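AT-less polyketide synthase (Streptomyces platensis subsp. rosaceus, PDB 4TKT) is a ketosynthase domain that probably catalyses decarboxylative Claisen condensation during chain elongation in isomigrastatin polyketide biosynthesis. Local coordinates at residues 161-164 and 165-169; 391-394 and 395-398. All coordinates share one frame; numbering follows the deposited sequence.

Contact 1 (161-164 and 165-169); sequences SLAS and IANRV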
loop_
_atom_site.group_PDB
_atom_site.type_symbol
_atom_site.label_atom_id
_atom_site.label_comp_id
_atom_site.label_asym_id
_atom_site.label_seq_id
_atom_site.Cartn_x
_atom_site.Cartn_y
_atom_site.Cartn_z
ATOM N N SER A 161 -14.112 -1.398 -16.547
ATOM C CA SER A 161 -14.883 -0.898 -15.416
ATOM C C SER A 161 -14.005 -0.677 -14.194
ATOM O O SER A 161 -13.524 -1.634 -13.590
ATOM C CB SER A 161 -16.015 -1.863 -15.065
ATOM O OG SER A 161 -16.815 -1.332 -14.023
ATOM N N LEU A 162 -13.812 0.586 -13.831
ATOM C CA LEU A 162 -13.003 0.939 -12.670
ATOM C C LEU A 162 -13.623 0.435 -11.370
ATOM O O LEU A 162 -12.914 0.176 -10.399
ATOM C CB LEU A 162 -12.802 2.455 -12.603
ATOM C CG LEU A 162 -11.882 3.043 -13.675
ATOM C CD1 LEU A 162 -11.716 4.537 -13.483
ATOM C CD2 LEU A 162 -10.531 2.347 -13.656
ATOM N N ALA A 163 -14.945 0.292 -11.362
ATOM C CA ALA A 163 -15.662 -0.210 -10.193
ATOM C C ALA A 163 -15.224 -1.622 -9.824
ATOM O O ALA A 163 -15.269 -2.007 -8.653
ATOM C CB ALA A 163 -17.160 -0.183 -10.437
ATOM N N SER A 164 -14.810 -2.392 -10.826
ATOM C CA SER A 164 -14.416 -3.778 -10.609
ATOM C C SER A 164 -13.229 -3.881 -9.667
ATOM O O SER A 164 -13.089 -4.868 -8.950
ATOM C CB SER A 164 -14.085 -4.456 -11.937
ATOM O OG SER A 164 -15.257 -4.641 -12.707
ATOM N N ILE A 165 -12.380 -2.860 -9.671
ATOM C CA ILE A 165 -11.221 -2.828 -8.788
ATOM C C ILE A 165 -11.646 -2.981 -7.330
ATOM O O ILE A 165 -11.066 -3.769 -6.586
ATOM C CB ILE A 165 -10.420 -1.525 -8.963
ATOM C CG1 ILE A 165 -9.845 -1.449 -10.377
ATOM C CG2 ILE A 165 -9.299 -1.440 -7.943
ATOM C CD1 ILE A 165 -9.080 -0.178 -10.654
ATOM N N ALA A 166 -12.677 -2.245 -6.933
ATOM C CA ALA A 166 -13.183 -2.336 -5.569
ATOM C C ALA A 166 -14.145 -3.509 -5.406
ATOM O O ALA A 166 -14.148 -4.180 -4.374
ATOM C CB ALA A 166 -13.864 -1.040 -5.171
ATOM N N ASN A 167 -14.957 -3.751 -6.430
ATOM C CA ASN A 167 -15.996 -4.770 -6.354
ATOM C C ASN A 167 -15.455 -6.196 -6.280
ATOM O O ASN A 167 -16.026 -7.038 -5.588
ATOM C CB ASN A 167 -16.944 -4.640 -7.545
ATOM C CG ASN A 167 -17.969 -3.537 -7.352
ATOM O OD1 ASN A 167 -17.985 -2.866 -6.322
ATOM N ND2 ASN A 167 -18.828 -3.343 -8.345
ATOM N N ARG A 168 -14.361 -6.470 -6.982
ATOM C CA ARG A 168 -13.784 -7.811 -6.967
ATOM C C ARG A 168 -13.142 -8.127 -5.626
ATOM O O ARG A 168 -13.161 -9.276 -5.185
ATOM C CB ARG A 168 -12.758 -7.982 -8.088
ATOM C CG ARG A 168 -13.389 -8.014 -9.459
ATOM C CD ARG A 168 -12.484 -8.652 -10.485
ATOM N NE ARG A 168 -13.074 -8.574 -11.817
ATOM C CZ ARG A 168 -14.043 -9.373 -12.252
ATOM N NH1 ARG A 168 -14.534 -10.318 -11.459
ATOM N NH2 ARG A 168 -14.521 -9.226 -13.480
ATOM N N VAL A 169 -12.575 -7.112 -4.983
ATOM C CA VAL A 169 -12.014 -7.292 -3.650
ATOM C C VAL A 169 -13.137 -7.594 -2.662
ATOM O O VAL A 169 -13.052 -8.548 -1.891
ATOM C CB VAL A 169 -11.223 -6.053 -3.185
ATOM C CG1 VAL A 169 -10.853 -6.176 -1.725
ATOM C CG2 VAL A 169 -9.975 -5.879 -4.029
#
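Leu162 and Ile165 run alongside each other where the chain enters helix 163-173, with Leu162 CD2 4.2 Å from Ile165 CD1. Ile165 has CG1 beside its own backbone N (chi1 -64°), which carries the CD1 branch back along the chain toward Leu162. An aliphatic side chain suits this place: Ile165 is buried among Phe98 of helix 93-109, Ala135 and Val213, and the small, buried Ala166 fits close to strand 129-136.

Along the backbone, Ile165 N bonds to Leu162 O at 3.2 Å, three residues back, and Leu162 O is also hydrogen-bonded to Thr181 OG1. From Asn167 on, the bonds span four residues: Asn167 N to Ala163 O and Arg168 N to Ser164 O, both 2.8 Å.

Asn167 marks the loose, exposed side. Its ND2 stands 4.1 Å from Ala163 CB, while Asn167 OD1 is hydrogen-bonded to Ser179 OG. On another flank Arg168 runs beside Ser164, its NE 4.2 Å from Ser164 CB, to a salt bridge between Arg168 NE and Glu95 OE1. Aliphatic groups thus seat the helix inward, whereas the polar ends tie it to neighbouring elements by directed bonds.

Contact 2 (391-394 and 395-398); sequences RVNP and DIDF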
loop_
_atom_site.group_PDB
_atom_site.type_symbol
_atom_site.label_atom_id
_atom_site.label_comp_id
_atom_site.label_asym_id
_atom_site.label_seq_id
_atom_site.Cartn_x
_atom_site.Cartn_y
_atom_site.Cartn_z
ATOM N N ARG A 391 20.127 21.875 -6.235
ATOM C CA ARG A 391 19.827 23.297 -6.289
ATOM C C ARG A 391 18.312 23.461 -6.367
ATOM O O ARG A 391 17.656 22.863 -7.222
ATOM C CB ARG A 391 20.519 23.964 -7.481
ATOM N N VAL A 392 17.762 24.259 -5.460
ATOM C CA VAL A 392 16.317 24.427 -5.342
ATOM C C VAL A 392 15.774 25.359 -6.428
ATOM O O VAL A 392 16.479 26.257 -6.889
ATOM C CB VAL A 392 15.950 24.971 -3.937
ATOM C CG1 VAL A 392 14.444 25.106 -3.764
ATOM C CG2 VAL A 392 16.524 24.065 -2.861
ATOM N N ASN A 393 14.535 25.113 -6.848
ATOM C CA ASN A 393 13.815 25.994 -7.763
ATOM C C ASN A 393 13.946 27.462 -7.351
ATOM O O ASN A 393 13.569 27.832 -6.241
ATOM C CB ASN A 393 12.339 25.586 -7.824
ATOM C CG ASN A 393 11.562 26.325 -8.900
ATOM O OD1 ASN A 393 11.678 27.541 -9.054
ATOM N ND2 ASN A 393 10.750 25.586 -9.648
ATOM N N PRO A 394 14.485 28.296 -8.255
ATOM C CA PRO A 394 14.759 29.721 -8.019
ATOM C C PRO A 394 13.532 30.524 -7.584
ATOM O O PRO A 394 13.686 31.556 -6.929
ATOM C CB PRO A 394 15.260 30.207 -9.382
ATOM C CG PRO A 394 15.809 28.990 -10.036
ATOM C CD PRO A 394 14.922 27.869 -9.595
ATOM N N ASP A 395 12.338 30.059 -7.940
ATOM C CA ASP A 395 11.104 30.754 -7.581
ATOM C C ASP A 395 10.696 30.507 -6.131
ATOM O O ASP A 395 9.799 31.170 -5.613
ATOM C CB ASP A 395 9.958 30.333 -8.506
ATOM C CG ASP A 395 10.151 30.804 -9.934
ATOM O OD1 ASP A 395 10.920 31.765 -10.151
ATOM O OD2 ASP A 395 9.524 30.215 -10.840
ATOM N N ILE A 396 11.353 29.552 -5.478
ATOM C CA ILE A 396 10.968 29.152 -4.129
ATOM C C ILE A 396 11.953 29.633 -3.067
ATOM O O ILE A 396 13.161 29.417 -3.175
ATOM C CB ILE A 396 10.835 27.621 -4.022
ATOM C CG1 ILE A 396 9.823 27.102 -5.045
ATOM C CG2 ILE A 396 10.428 27.216 -2.613
ATOM C CD1 ILE A 396 9.589 25.615 -4.963
ATOM N N ASP A 397 11.421 30.284 -2.036
ATOM C CA ASP A 397 12.230 30.759 -0.922
ATOM C C ASP A 397 11.944 29.937 0.330
ATOM O O ASP A 397 11.031 30.250 1.095
ATOM C CB ASP A 397 11.964 32.243 -0.660
ATOM C CG ASP A 397 12.892 32.829 0.386
ATOM O OD1 ASP A 397 13.942 32.214 0.666
ATOM O OD2 ASP A 397 12.574 33.913 0.920
ATOM N N PHE A 398 12.726 28.882 0.531
ATOM C CA PHE A 398 12.535 27.999 1.677
ATOM C C PHE A 398 13.038 28.628 2.968
ATOM O O PHE A 398 12.598 28.262 4.057
ATOM C CB PHE A 398 13.231 26.659 1.438
ATOM C CG PHE A 398 12.368 25.648 0.742
ATOM C CD1 PHE A 398 11.038 25.498 1.096
ATOM C CD2 PHE A 398 12.881 24.857 -0.270
ATOM C CE1 PHE A 398 10.237 24.572 0.461
ATOM C CE2 PHE A 398 12.085 23.926 -0.913
ATOM C CZ PHE A 398 10.760 23.785 -0.547
HETATM O O HOH W 1 9.550 27.616 -11.429
#
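Asn393 accepts two hydrogen bonds from the residues that follow it, closing the turn. Asn393 OD1 accepts from Asp395 N at 2.8 Å, with the donor in the plane of the amide carbonyl. Asn393 O accepts from Ile396 N at 2.9 Å. CG of Asn393 lies anti to the backbone N (chi1 -172°), which swings the amide forward over the turn to meet the Asp395 N-H. Pro394 suits the second position because its ring fixes phi near the value a type I turn needs and its missing N-H is not called for.

A water links the polar ends: it accepts from Asn393 ND2 at 3.0 Å and can donate to Asp395 OD2 (2.7 Å), although it has other acceptors to serve. The amide and carboxylate planes it joins are 42° apart. A leucine in place of Asn393 would probably leave Asp395 N without its side-chain acceptor and the water without its amide donor.

Apolar contacts fill the inner side. Val392 CG1 lies 3.8 Å from Phe398 CD2, and Asn393 CB touches Ile396 CD1 at 4.0 Å. Ile396 CG2 sits over the centre of the Phe398 ring, 3.8 Å above its plane, while Ile333 of helix 328-340 packs against both residues. The whole is an Asx turn merged with a type I beta turn, built on Asn-Pro in the loop that leads to strand 403-405.

Overall arrangement
Contacts 1 and 2 share no element: their centres are 42 Å apart and their nearest atoms about 31 Å. Each lies near an outermost strand of the large mixed sheet, contact 1 by strand 179-182 and contact 2 by strand 403-405. Contact 1 is partly buried, the early part of helix 163-173 packed against helix 93-109 and strands 129-136 and 208-214; besides repeating backbone bonds and aliphatic packing, its side chains reach neighbouring elements through a salt bridge and a hydrogen bond. Contact 2 is a surface turn whose polar side chains act mainly within the turn and through water; Ile396 and Phe398 turn to helix 328-340, while Val392 and Phe398 meet strand 403-405.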